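Local structure of beta-fructofuranosidase (Arthrobacter, 3WPU) at residues P8-H13 / L36-D41; G372-G377 / D463-A468; Q383-N386 / L391-G394; L393-N398 / Y421-M426; I458-G461 / T467-D470. The protein belongs to the levansucrase/invertase family of the beta-fructosidase clan, whose members are built on a five-bladed beta-propeller. All blocks are in the same frame, centred on the assembly; numbering follows the deposited sequence. Where two conformers were deposited one is given.

How the contacts relate
From the N terminus, contact 1 closes first, laying residues 8-13 against helix 30-38. The chain returns to this region with strand 369-375, where contact 2 opens; it closes only at 463-468, so contacts 3 and 4 are nested within its loop. Contact 3 closes a short excursion beside strand 369-375. Contact 4 starts on L393 and G394, shared with contact 3, and reaches strand 423-425 of the next sheet. Contact 5 closes a hairpin loop and ends on 467-470, sharing T467 and A468 with contact 2. Contacts 2 and 4 join two neighbouring antiparallel sheets, contacts 3 and 5 each lie within one, and contact 1 packs against contact 3, H13 on P384 and L36 on L391.

Contact 1. Residues P8-H13 / L36-D41; sequences PEPTIH and LQRMSD
The carbonyl oxygen of P8 is approached by two side chains of helix 30-38: Q35 NE2 donates a hydrogen bond to it, and R38 NH1 comes within 3.2 Å of P8 O. The arginine is already anchored, since its NE donates to the carbonyl of Q5, so the helix holds the N-terminal chain at Q5 and again at P8. R38 leaves the helix pointing toward this chain, and its bend at chi3 (70°) carries the guanidinium past the P8 carbonyl, with R38 CD 3.5 Å from P8 O. Carbon atoms of the prolines complete the contact. The two CD atoms of P8 and R38 are 4.5 Å apart, and P10 CD meets the edge of the guanidinium, 4.3 Å from R38 NH1. A long, flexible arginine suits this place because its methylenes can lie beside proline rings while its nitrogens seek carbonyl oxygens. The prolines fit an extended chain that makes no regular strand. Beyond the contact, P8 packs on R34, P10 on D32 and Q35, and H13 on strand 383-384, so the N-terminal segment runs along helix 30-38 toward that strand.

Contact 2. Residues G372-G377 / D463-A468; sequences GFVGDG and DPTKTA
A type I beta turn from D463 to K466, with an Asx turn built into it, carries the surfaces of P464 and T465 that meet V374. D463 OD1 accepts two bonds from the same face of its carboxylate: from T465 N (2.9 Å, N-H...O angle 154°) and from T465 OG1, which is 2.7 Å from D463 OD1. Aspartate suits the first position of the turn because its short side chain reaches back to the residue two places on, and threonine adds its hydroxyl to that grip. With OG1 held between the backbone N and the carbonyl carbon (chi1 74°), T465 turns its methyl the other way, and T465 CG2 lies 4.1 Å from V374 CG1. The two side chains cross at about a right angle. The same V374 methyl approaches the turn's backbone, CG1 being 4.0 Å from P464 O, an oxygen that accepts from Y350 OH. V374 projects from strand 369-375, between strands 348-355 and 383-384, and the turn leads into strand 467-469 of the adjoining sheet.

Contact 3. Residues Q383-N386 / L391-G394; sequences QPLN and LALG
A classic beta bulge, in which A392 and L393 both face V370, lies in the second piece of a broken edge strand, next to L385 and N386 at the end of the first. Both pieces pair with strand 369-375, L385 with G372 and A392 with V370, and the few residues between them make a short helical excursion. Between the two pieces L385 CD1 meets A392 CB at 4.3 Å, a plain apolar contact in which the branched leucine reaches toward a methyl small enough for the corner of the chain. The hydroxyl of S389 hydrogen-bonds both to L385 O and to L391 N, and so links the pieces. The side chain of N386 lies alongside the carbonyl of L391: the atom modelled as OD1 is 2.8 Å from L391 O, a spacing that may become a hydrogen bond if the amide is turned over, as it probably should be. The CG of N386 stands anti to its own carbonyl carbon (chi1 -61°), which sets the amide beside the L391 carbonyl, N386 CG lying 3.5 Å from L391 O. Asparagine also tolerates the positive phi of 60° with which the chain leaves the strand. At the other end of the first piece, Q383 NE2 gives a nearly straight bond of 3.0 Å to P384 O, in the carbonyl plane. An edge strand interrupted by an excursion and a bulge, in an antiparallel sheet, is consistent with an elaborated blade of the beta-propeller of this family.

Contact 4. Residues L393-N398 / Y421-M426; sequences LGNPTN and YSHYVM
Water-mediated bonding dominates the polar side of this contact: one water joins L393, N395 and H423. It donates to L393 O at 2.9 Å and to N395 OD1 at 2.8 Å, and it is also hydrogen-bonded to H423 NE2, 2.8 Å away. The direct approach is looser, for N395 OD1 sits at the edge of the imidazole, near its plane, 4.1 Å from H423 NE2, with amide and ring planes 36° apart. An asparagine fits here because its two ends do different work. While OD1 takes the water, ND2 donates to the carbonyls of A420 and H417 and so fixes the rotation of the amide. A histidine supplies a ring nitrogen that can pair with the water and a ring carbon, CD2, that can meet a hydrocarbon.

That hydrocarbon is L393. Its CG stands anti to the backbone N (chi1 -169°), which directs the side chain at the ring, and L393 CD2 reaches H423 CD2 at 3.9 Å, obliquely to the ring. V370 packs on both L393 and H423. Within the first segment, T397 OG1 donates to N395 O at 2.7 Å from above the carbonyl plane, bracing the chain just after the asparagine. All three contacting residues are buried, and a water shared by buried polar groups joins strand 391-394 to strand 423-425 of the following sheet, as between successive blades of a beta-propeller.

Contact 5. Residues I458-G461 / T467-D470; sequences IGVG and TAVD
I458 and T467 form a non-hydrogen-bonded antiparallel pair, their CA atoms 4.6 Å apart, where strands 454-458 and 467-469 open into the connecting loop. The two side chains project from the same face of the sheet and touch, T467 CG2 lying 4.2 Å from I458 CA and 4.4 Å from I458 CG1. Beta-branched residues suit this extended pairing. The threonine torsion (chi1 68°) sends the methyl toward I458 and leaves OG1 facing the side-chain amide of N386, its probable hydrogen-bond partner. Past the bridge the chain bends at G459, whose positive phi (85°) a residue without a side chain adopts easily. The bend brings V460 back over the second strand, and V460 CG2 packs on A468 CB at 3.8 Å; the small alanine lets the valine come close to the backbone. K466 O accepts from G459 N and V460 N. Strand 467-469 is an outer strand of its four-stranded sheet; I458 packs on Y350 and F352 of strand 348-355, and T467 on A392 of strand 391-394.

Contact 1. Residues P8-H13 / L36-D41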
loop_
_atom_site.group_PDB
_atom_site.type_symbol
_atom_site.label_atom_id
_atom_site.label_comp_id
_atom_site.label_asym_id
_atom_site.label_seq_id
_atom_site.Cartn_x
_atom_site.Cartn_y
_atom_site.Cartn_z
ATOM N N PRO A 8 27.911 1.498 11.420
ATOM C CA PRO A 8 27.321 2.015 12.655
ATOM C C PRO A 8 26.359 1.010 13.265
ATOM O O PRO A 8 25.747 0.224 12.559
ATOM C CB PRO A 8 26.553 3.257 12.178
ATOM C CG PRO A 8 26.198 2.945 10.745
ATOM C CD PRO A 8 27.389 2.197 10.228
ATOM N N GLU A 9 26.176 1.086 14.577
ATOM C CA GLU A 9 25.147 0.324 15.221
ATOM C C GLU A 9 23.802 1.043 15.037
ATOM O O GLU A 9 23.756 2.239 14.858
ATOM C CB GLU A 9 25.502 0.148 16.697
ATOM C CG GLU A 9 26.751 -0.715 16.848
ATOM C CD GLU A 9 27.000 -1.144 18.253
ATOM O OE1 GLU A 9 26.001 -1.374 18.968
ATOM O OE2 GLU A 9 28.185 -1.277 18.631
ATOM N N PRO A 10 22.703 0.279 15.008
ATOM C CA PRO A 10 21.392 0.852 14.790
ATOM C C PRO A 10 20.941 1.559 16.055
ATOM O O PRO A 10 21.464 1.285 17.132
ATOM C CB PRO A 10 20.512 -0.364 14.495
ATOM C CG PRO A 10 21.208 -1.497 15.130
ATOM C CD PRO A 10 22.665 -1.189 15.016
ATOM N N THR A 11 19.981 2.456 15.887
ATOM C CA THR A 11 19.447 3.249 16.978
ATOM C C THR A 11 18.729 2.318 17.923
ATOM O O THR A 11 18.120 1.342 17.505
ATOM C CB THR A 11 18.469 4.314 16.419
ATOM O OG1 THR A 11 19.155 5.127 15.459
ATOM C CG2 THR A 11 17.941 5.204 17.503
ATOM N N ILE A 12 18.793 2.620 19.218
ATOM C CA ILE A 12 18.010 1.878 20.192
ATOM C C ILE A 12 16.607 2.464 20.203
ATOM O O ILE A 12 16.437 3.664 20.458
ATOM C CB ILE A 12 18.645 1.939 21.597
ATOM C CG1 ILE A 12 20.021 1.254 21.570
ATOM C CG2 ILE A 12 17.739 1.248 22.593
ATOM C CD1 ILE A 12 20.750 1.256 22.903
ATOM N N HIS A 13 15.623 1.619 19.879
ATOM C CA HIS A 13 14.214 2.005 19.877
ATOM C C HIS A 13 13.507 1.152 20.929
ATOM O O HIS A 13 13.764 -0.043 21.052
ATOM C CB HIS A 13 13.547 1.742 18.531
ATOM C CG HIS A 13 14.020 2.626 17.420
ATOM N ND1 HIS A 13 13.542 3.902 17.226
ATOM C CD2 HIS A 13 14.884 2.391 16.398
ATOM C CE1 HIS A 13 14.115 4.431 16.155
ATOM N NE2 HIS A 13 14.917 3.527 15.628
ATOM N N LEU A 36 21.079 -1.375 6.186
ATOM C CA LEU A 36 20.811 -1.922 4.844
ATOM C C LEU A 36 22.113 -2.192 4.101
ATOM O O LEU A 36 22.225 -3.190 3.375
ATOM C CB LEU A 36 19.913 -0.962 4.030
ATOM C CG LEU A 36 18.513 -0.644 4.602
ATOM C CD1 LEU A 36 17.898 0.567 3.961
ATOM C CD2 LEU A 36 17.601 -1.857 4.454
ATOM N N GLN A 37 23.091 -1.310 4.261
ATOM C CA GLN A 37 24.406 -1.541 3.613
ATOM C C GLN A 37 25.193 -2.639 4.338
ATOM O O GLN A 37 25.917 -3.428 3.730
ATOM C CB GLN A 37 25.225 -0.248 3.563
ATOM C CG GLN A 37 24.541 0.828 2.770
ATOM C CD GLN A 37 25.193 2.175 2.934
ATOM O OE1 GLN A 37 26.432 2.290 2.871
ATOM N NE2 GLN A 37 24.377 3.204 3.159
ATOM N N ARG A 38 25.072 -2.705 5.664
ATOM C CA ARG A 38 25.769 -3.738 6.421
ATOM C C ARG A 38 25.285 -5.136 6.059
ATOM O O ARG A 38 26.039 -6.086 6.147
ATOM C CB ARG A 38 25.585 -3.513 7.933
ATOM C CG ARG A 38 26.180 -2.212 8.442
ATOM C CD ARG A 38 26.078 -2.077 9.963
ATOM N NE ARG A 38 26.965 -3.015 10.652
ATOM C CZ ARG A 38 26.818 -3.413 11.914
ATOM N NH1 ARG A 38 25.808 -2.977 12.653
ATOM N NH2 ARG A 38 27.683 -4.279 12.456
ATOM N N MET A 39 24.008 -5.251 5.686
ATOM C CA MET A 39 23.394 -6.524 5.388
ATOM C C MET A 39 23.739 -6.986 3.978
ATOM O O MET A 39 23.523 -8.138 3.659
ATOM C CB MET A 39 21.880 -6.410 5.509
ATOM C CG MET A 39 21.350 -6.128 6.916
ATOM S SD MET A 39 19.674 -5.433 6.862
ATOM C CE MET A 39 19.174 -6.328 5.371
ATOM N N SER A 40 24.279 -6.087 3.165
ATOM C CA SER A 40 24.549 -6.392 1.759
ATOM C C SER A 40 25.882 -7.099 1.626
ATOM O O SER A 40 26.809 -6.849 2.398
ATOM C CB SER A 40 24.551 -5.098 0.946
ATOM O OG SER A 40 24.796 -5.338 -0.441
ATOM N N ASP A 41 25.980 -7.975 0.630
ATOM C CA ASP A 41 27.169 -8.787 0.408
ATOM C C ASP A 41 28.055 -8.053 -0.585
ATOM O O ASP A 41 27.675 -7.931 -1.737
ATOM C CB ASP A 41 26.769 -10.145 -0.169
ATOM C CG ASP A 41 27.971 -11.039 -0.486
ATOM O OD1 ASP A 41 29.142 -10.605 -0.339
ATOM O OD2 ASP A 41 27.709 -12.197 -0.897
#

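Contact 2. Residues G372-G377 / D463-A468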
loop_
_atom_site.group_PDB
_atom_site.type_symbol
_atom_site.label_atom_id
_atom_site.label_comp_id
_atom_site.label_asym_id
_atom_site.label_seq_id
_atom_site.Cartn_x
_atom_site.Cartn_y
_atom_site.Cartn_z
ATOM N N GLY A 372 9.369 -1.925 7.020
ATOM C CA GLY A 372 8.438 -2.028 8.139
ATOM C C GLY A 372 9.040 -1.770 9.475
ATOM O O GLY A 372 10.264 -1.737 9.663
ATOM N N PHE A 373 8.130 -1.597 10.437
ATOM C CA PHE A 373 8.426 -1.038 11.749
ATOM C C PHE A 373 7.449 -1.643 12.753
ATOM O O PHE A 373 6.292 -1.821 12.418
ATOM C CB PHE A 373 8.279 0.494 11.713
ATOM C CG PHE A 373 9.068 1.147 10.611
ATOM C CD1 PHE A 373 10.339 1.650 10.830
ATOM C CD2 PHE A 373 8.518 1.211 9.339
ATOM C CE1 PHE A 373 11.073 2.211 9.796
ATOM C CE2 PHE A 373 9.237 1.763 8.300
ATOM C CZ PHE A 373 10.512 2.261 8.528
ATOM N N VAL A 374 7.905 -1.979 13.964
ATOM C CA VAL A 374 7.005 -2.608 14.915
ATOM C C VAL A 374 7.064 -1.912 16.255
ATOM O O VAL A 374 8.115 -1.455 16.682
ATOM C CB VAL A 374 7.340 -4.116 15.075
ATOM C CG1 VAL A 374 8.725 -4.366 15.663
ATOM C CG2 VAL A 374 6.247 -4.809 15.870
ATOM N N GLY A 375 5.912 -1.853 16.916
ATOM C CA GLY A 375 5.908 -1.279 18.251
ATOM C C GLY A 375 4.673 -1.683 18.978
ATOM O O GLY A 375 3.860 -2.452 18.490
ATOM N N ASP A 376 4.523 -1.128 20.176
ATOM C CA ASP A 376 3.434 -1.508 21.053
ATOM C C ASP A 376 2.137 -0.720 20.897
ATOM O O ASP A 376 1.176 -0.980 21.615
ATOM C CB ASP A 376 3.923 -1.406 22.509
ATOM C CG ASP A 376 4.902 -2.514 22.867
ATOM O OD1 ASP A 376 4.850 -3.598 22.261
ATOM O OD2 ASP A 376 5.691 -2.315 23.810
ATOM N N GLY A 377 2.113 0.246 19.989
ATOM C CA GLY A 377 0.953 1.076 19.726
ATOM C C GLY A 377 1.058 1.667 18.341
ATOM O O GLY A 377 2.161 1.672 17.749
ATOM N N ASP A 463 10.588 -13.665 17.733
ATOM C CA ASP A 463 11.099 -12.297 17.722
ATOM C C ASP A 463 10.211 -11.434 16.813
ATOM O O ASP A 463 10.265 -11.576 15.592
ATOM C CB ASP A 463 12.523 -12.291 17.167
ATOM C CG ASP A 463 13.191 -10.924 17.208
ATOM O OD1 ASP A 463 12.532 -9.875 17.358
ATOM O OD2 ASP A 463 14.425 -10.887 17.056
ATOM N N PRO A 464 9.419 -10.536 17.395
ATOM C CA PRO A 464 8.506 -9.683 16.626
ATOM C C PRO A 464 9.178 -8.736 15.641
ATOM O O PRO A 464 8.494 -8.230 14.732
ATOM C CB PRO A 464 7.790 -8.862 17.711
ATOM C CG PRO A 464 7.937 -9.654 18.944
ATOM C CD PRO A 464 9.272 -10.305 18.848
ATOM N N THR A 465 10.477 -8.496 15.814
ATOM C CA THR A 465 11.225 -7.568 14.971
ATOM C C THR A 465 11.762 -8.225 13.711
ATOM O O THR A 465 12.388 -7.540 12.922
ATOM C CB THR A 465 12.416 -6.906 15.707
ATOM O OG1 THR A 465 13.494 -7.839 15.879
ATOM C CG2 THR A 465 11.982 -6.349 17.069
ATOM N N LYS A 466 11.571 -9.540 13.564
ATOM C CA LYS A 466 12.140 -10.302 12.447
ATOM C C LYS A 466 11.038 -10.752 11.480
ATOM O O LYS A 466 9.956 -11.168 11.902
ATOM C CB LYS A 466 12.872 -11.521 13.004
ATOM C CG LYS A 466 13.740 -12.269 12.010
ATOM C CD LYS A 466 14.744 -13.156 12.758
ATOM C CE LYS A 466 15.307 -14.241 11.861
ATOM N NZ LYS A 466 16.211 -13.661 10.834
ATOM N N THR A 467 11.343 -10.738 10.182
ATOM C CA THR A 467 10.477 -11.313 9.180
ATOM C C THR A 467 11.322 -12.191 8.263
ATOM O O THR A 467 12.546 -12.043 8.219
ATOM C CB THR A 467 9.779 -10.237 8.301
ATOM O OG1 THR A 467 10.744 -9.554 7.474
ATOM C CG2 THR A 467 9.059 -9.238 9.136
ATOM N N ALA A 468 10.663 -13.093 7.540
ATOM C CA ALA A 468 11.347 -13.987 6.610
ATOM C C ALA A 468 10.416 -14.387 5.503
ATOM O O ALA A 468 9.291 -14.836 5.736
ATOM C CB ALA A 468 11.860 -15.239 7.314
#

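Contact 3. Residues Q383-N386 / L391-G394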
loop_
_atom_site.group_PDB
_atom_site.type_symbol
_atom_site.label_atom_id
_atom_site.label_comp_id
_atom_site.label_asym_id
_atom_site.label_seq_id
_atom_site.Cartn_x
_atom_site.Cartn_y
_atom_site.Cartn_z
ATOM N N GLN A 383 10.404 0.194 16.178
ATOM C CA GLN A 383 11.639 -0.502 15.891
ATOM C C GLN A 383 11.606 -0.889 14.417
ATOM O O GLN A 383 10.798 -1.737 14.044
ATOM C CB GLN A 383 11.696 -1.775 16.716
ATOM C CG GLN A 383 12.856 -2.693 16.410
ATOM C CD GLN A 383 14.178 -1.980 16.613
ATOM O OE1 GLN A 383 14.491 -1.539 17.730
ATOM N NE2 GLN A 383 14.920 -1.783 15.540
ATOM N N PRO A 384 12.485 -0.301 13.601
ATOM C CA PRO A 384 12.561 -0.813 12.224
ATOM C C PRO A 384 12.947 -2.278 12.177
ATOM O O PRO A 384 13.790 -2.732 12.960
ATOM C CB PRO A 384 13.651 0.057 11.603
ATOM C CG PRO A 384 13.646 1.321 12.383
ATOM C CD PRO A 384 13.418 0.817 13.797
ATOM N N LEU A 385 12.320 -3.037 11.287
ATOM C CA LEU A 385 12.454 -4.497 11.293
ATOM C C LEU A 385 13.819 -4.966 10.808
ATOM O O LEU A 385 14.538 -4.217 10.106
ATOM C CB LEU A 385 11.369 -5.152 10.422
ATOM C CG LEU A 385 9.926 -4.901 10.844
ATOM C CD1 LEU A 385 8.991 -5.293 9.716
ATOM C CD2 LEU A 385 9.594 -5.625 12.142
ATOM N N ASN A 386 14.180 -6.186 11.203
ATOM C CA ASN A 386 15.364 -6.889 10.673
ATOM C C ASN A 386 16.687 -6.151 10.925
ATOM O O ASN A 386 17.272 -5.524 10.039
ATOM C CB ASN A 386 15.120 -7.240 9.190
ATOM C CG ASN A 386 13.922 -8.151 9.028
ATOM O OD1 ASN A 386 12.958 -7.871 8.272
ATOM N ND2 ASN A 386 13.941 -9.207 9.756
ATOM N N LEU A 391 14.130 -3.028 6.465
ATOM C CA LEU A 391 13.774 -3.799 5.286
ATOM C C LEU A 391 13.004 -5.062 5.643
ATOM O O LEU A 391 13.497 -5.870 6.420
ATOM C CB LEU A 391 15.009 -4.199 4.510
ATOM C CG LEU A 391 14.821 -4.946 3.186
ATOM C CD1 LEU A 391 13.955 -4.151 2.236
ATOM C CD2 LEU A 391 16.181 -5.248 2.614
ATOM N N ALA A 392 11.845 -5.238 5.011
ATOM C CA ALA A 392 11.050 -6.460 5.115
ATOM C C ALA A 392 11.015 -7.250 3.793
ATOM O O ALA A 392 11.143 -8.477 3.797
ATOM C CB ALA A 392 9.656 -6.150 5.573
ATOM N N LEU A 393 10.841 -6.573 2.670
ATOM C CA LEU A 393 10.711 -7.299 1.408
ATOM C C LEU A 393 11.237 -6.464 0.242
ATOM O O LEU A 393 10.490 -5.687 -0.367
ATOM C CB LEU A 393 9.253 -7.709 1.157
ATOM C CG LEU A 393 8.995 -8.693 0.008
ATOM C CD1 LEU A 393 9.435 -10.072 0.424
ATOM C CD2 LEU A 393 7.524 -8.726 -0.382
ATOM N N GLY A 394 12.514 -6.638 -0.058
ATOM C CA GLY A 394 13.190 -5.912 -1.114
ATOM C C GLY A 394 13.206 -6.657 -2.430
ATOM O O GLY A 394 13.288 -7.893 -2.474
#

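Contact 4. Residues L393-N398 / Y421-M426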
loop_
_atom_site.group_PDB
_atom_site.type_symbol
_atom_site.label_atom_id
_atom_site.label_comp_id
_atom_site.label_asym_id
_atom_site.label_seq_id
_atom_site.Cartn_x
_atom_site.Cartn_y
_atom_site.Cartn_z
ATOM N N LEU A 393 10.841 -6.573 2.670
ATOM C CA LEU A 393 10.711 -7.299 1.408
ATOM C C LEU A 393 11.237 -6.464 0.242
ATOM O O LEU A 393 10.490 -5.687 -0.367
ATOM C CB LEU A 393 9.253 -7.709 1.157
ATOM C CG LEU A 393 8.995 -8.693 0.008
ATOM C CD1 LEU A 393 9.435 -10.072 0.424
ATOM C CD2 LEU A 393 7.524 -8.726 -0.382
ATOM N N GLY A 394 12.514 -6.638 -0.058
ATOM C CA GLY A 394 13.190 -5.912 -1.114
ATOM C C GLY A 394 13.206 -6.657 -2.430
ATOM O O GLY A 394 13.288 -7.893 -2.474
ATOM N N ASN A 395 13.083 -5.914 -3.513
ATOM C CA ASN A 395 13.325 -6.541 -4.805
ATOM C C ASN A 395 14.764 -7.057 -4.837
ATOM O O ASN A 395 15.649 -6.533 -4.145
ATOM C CB ASN A 395 13.068 -5.571 -5.924
ATOM C CG ASN A 395 11.597 -5.232 -6.081
ATOM O OD1 ASN A 395 10.709 -5.933 -5.581
ATOM N ND2 ASN A 395 11.327 -4.152 -6.787
ATOM N N PRO A 396 15.016 -8.092 -5.674
ATOM C CA PRO A 396 16.395 -8.549 -5.760
ATOM C C PRO A 396 17.227 -7.405 -6.320
ATOM O O PRO A 396 16.818 -6.784 -7.307
ATOM C CB PRO A 396 16.334 -9.725 -6.739
ATOM C CG PRO A 396 14.943 -9.829 -7.228
ATOM C CD PRO A 396 14.063 -8.967 -6.378
ATOM N N THR A 397 18.376 -7.159 -5.684
ATOM C CA THR A 397 19.107 -5.911 -5.793
ATOM C C THR A 397 20.571 -6.150 -5.467
ATOM O O THR A 397 20.892 -6.744 -4.442
ATOM C CB THR A 397 18.567 -4.880 -4.746
ATOM O OG1 THR A 397 17.210 -4.553 -5.041
ATOM C CG2 THR A 397 19.402 -3.589 -4.748
ATOM N N ASN A 398 21.460 -5.704 -6.364
ATOM C CA ASN A 398 22.868 -5.639 -6.044
ATOM C C ASN A 398 23.258 -4.233 -5.664
ATOM O O ASN A 398 23.391 -3.369 -6.532
ATOM C CB ASN A 398 23.740 -6.121 -7.223
ATOM C CG ASN A 398 25.161 -6.464 -6.769
ATOM O OD1 ASN A 398 25.706 -5.806 -5.886
ATOM N ND2 ASN A 398 25.762 -7.505 -7.365
ATOM N N TYR A 421 6.311 -3.203 -7.172
ATOM C CA TYR A 421 6.106 -1.975 -6.414
ATOM C C TYR A 421 4.663 -1.891 -5.879
ATOM O O TYR A 421 3.819 -2.760 -6.179
ATOM C CB TYR A 421 6.542 -0.701 -7.191
ATOM C CG TYR A 421 6.942 0.385 -6.232
ATOM C CD1 TYR A 421 8.036 0.213 -5.402
ATOM C CD2 TYR A 421 6.177 1.540 -6.087
ATOM C CE1 TYR A 421 8.390 1.165 -4.472
ATOM C CE2 TYR A 421 6.497 2.496 -5.130
ATOM C CZ TYR A 421 7.613 2.313 -4.331
ATOM O OH TYR A 421 7.993 3.255 -3.373
ATOM N N SER A 422 4.445 -0.881 -5.025
ATOM C CA SER A 422 3.170 -0.622 -4.359
ATOM C C SER A 422 2.616 -1.860 -3.661
ATOM O O SER A 422 1.401 -2.143 -3.685
ATOM C CB SER A 422 2.172 -0.007 -5.336
ATOM O OG SER A 422 2.681 1.237 -5.790
ATOM N N HIS A 423 3.508 -2.563 -2.981
ATOM C CA HIS A 423 3.155 -3.772 -2.296
ATOM C C HIS A 423 2.090 -3.474 -1.229
ATOM O O HIS A 423 1.990 -2.353 -0.701
ATOM C CB HIS A 423 4.345 -4.333 -1.543
ATOM C CG HIS A 423 5.548 -4.624 -2.380
ATOM N ND1 HIS A 423 6.222 -3.664 -3.095
ATOM C CD2 HIS A 423 6.234 -5.775 -2.554
ATOM C CE1 HIS A 423 7.271 -4.216 -3.682
ATOM N NE2 HIS A 423 7.298 -5.497 -3.370
ATOM N N TYR A 424 1.320 -4.499 -0.926
ATOM C CA TYR A 424 0.273 -4.395 0.081
ATOM C C TYR A 424 0.233 -5.705 0.833
ATOM O O TYR A 424 0.114 -6.771 0.229
ATOM C CB TYR A 424 -1.064 -4.103 -0.614
ATOM C CG TYR A 424 -2.203 -4.028 0.370
ATOM C CD1 TYR A 424 -2.461 -2.866 1.082
ATOM C CD2 TYR A 424 -2.992 -5.136 0.600
ATOM C CE1 TYR A 424 -3.466 -2.809 2.030
ATOM C CE2 TYR A 424 -4.022 -5.090 1.536
ATOM C CZ TYR A 424 -4.269 -3.940 2.228
ATOM O OH TYR A 424 -5.300 -3.856 3.167
ATOM N N VAL A 425 0.332 -5.618 2.171
ATOM C CA VAL A 425 0.374 -6.794 3.035
ATOM C C VAL A 425 -1.051 -7.171 3.463
ATOM O O VAL A 425 -1.774 -6.355 4.036
ATOM C CB VAL A 425 1.251 -6.546 4.293
ATOM C CG1 VAL A 425 1.426 -7.840 5.056
ATOM C CG2 VAL A 425 2.605 -5.957 3.884
ATOM N N MET A 426 -1.409 -8.414 3.162
ATOM C CA MET A 426 -2.732 -8.969 3.341
ATOM C C MET A 426 -2.713 -9.913 4.528
ATOM O O MET A 426 -1.648 -10.298 5.018
ATOM C CB MET A 426 -3.124 -9.741 2.079
ATOM C CG MET A 426 -3.019 -8.876 0.848
ATOM S SD MET A 426 -3.669 -9.576 -0.690
ATOM C CE MET A 426 -2.499 -10.916 -0.954
HETATM O O HOH W 1 9.835 -6.631 -3.048
#

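Contact 5. Residues I458-G461 / T467-D470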
loop_
_atom_site.group_PDB
_atom_site.type_symbol
_atom_site.label_atom_id
_atom_site.label_comp_id
_atom_site.label_asym_id
_atom_site.label_seq_id
_atom_site.Cartn_x
_atom_site.Cartn_y
_atom_site.Cartn_z
ATOM N N ILE A 458 5.822 -13.017 9.540
ATOM C CA ILE A 458 6.054 -11.850 10.384
ATOM C C ILE A 458 6.240 -12.316 11.823
ATOM O O ILE A 458 5.387 -12.995 12.371
ATOM C CB ILE A 458 4.878 -10.859 10.286
ATOM C CG1 ILE A 458 4.766 -10.329 8.848
ATOM C CG2 ILE A 458 5.055 -9.715 11.282
ATOM C CD1 ILE A 458 3.476 -9.617 8.514
ATOM N N GLY A 459 7.391 -11.989 12.394
ATOM C CA GLY A 459 7.738 -12.374 13.765
ATOM C C GLY A 459 8.352 -13.746 13.961
ATOM O O GLY A 459 7.900 -14.524 14.797
ATOM N N VAL A 460 9.437 -14.003 13.257
ATOM C CA VAL A 460 10.069 -15.319 13.183
ATOM C C VAL A 460 10.819 -15.689 14.450
ATOM O O VAL A 460 11.494 -14.860 15.056
ATOM C CB VAL A 460 11.034 -15.354 11.978
ATOM C CG1 VAL A 460 11.931 -16.584 12.009
ATOM C CG2 VAL A 460 10.223 -15.299 10.697
ATOM N N GLY A 461 10.683 -16.952 14.850
ATOM C CA GLY A 461 11.407 -17.488 15.999
ATOM C C GLY A 461 11.061 -16.813 17.312
ATOM O O GLY A 461 11.903 -16.705 18.206
ATOM N N THR A 467 11.343 -10.738 10.182
ATOM C CA THR A 467 10.477 -11.313 9.180
ATOM C C THR A 467 11.322 -12.191 8.263
ATOM O O THR A 467 12.546 -12.043 8.219
ATOM C CB THR A 467 9.779 -10.237 8.301
ATOM O OG1 THR A 467 10.744 -9.554 7.474
ATOM C CG2 THR A 467 9.059 -9.238 9.136
ATOM N N ALA A 468 10.663 -13.093 7.540
ATOM C CA ALA A 468 11.347 -13.987 6.610
ATOM C C ALA A 468 10.416 -14.387 5.503
ATOM O O ALA A 468 9.291 -14.836 5.736
ATOM C CB ALA A 468 11.860 -15.239 7.314
ATOM N N VAL A 469 10.922 -14.333 4.283
ATOM C CA VAL A 469 10.167 -14.801 3.149
ATOM C C VAL A 469 9.982 -16.308 3.228
ATOM O O VAL A 469 10.917 -17.040 3.582
ATOM C CB VAL A 469 10.917 -14.442 1.869
ATOM C CG1 VAL A 469 10.344 -15.170 0.652
ATOM C CG2 VAL A 469 10.841 -12.924 1.652
ATOM N N ASP A 470 8.771 -16.759 2.920
ATOM C CA ASP A 470 8.459 -18.188 2.894
ATOM C C ASP A 470 8.681 -18.714 1.476
ATOM O O ASP A 470 7.814 -18.606 0.625
ATOM C CB ASP A 470 7.040 -18.458 3.376
ATOM C CG ASP A 470 6.714 -19.941 3.403
ATOM O OD1 ASP A 470 7.622 -20.758 3.091
ATOM O OD2 ASP A 470 5.557 -20.284 3.717
#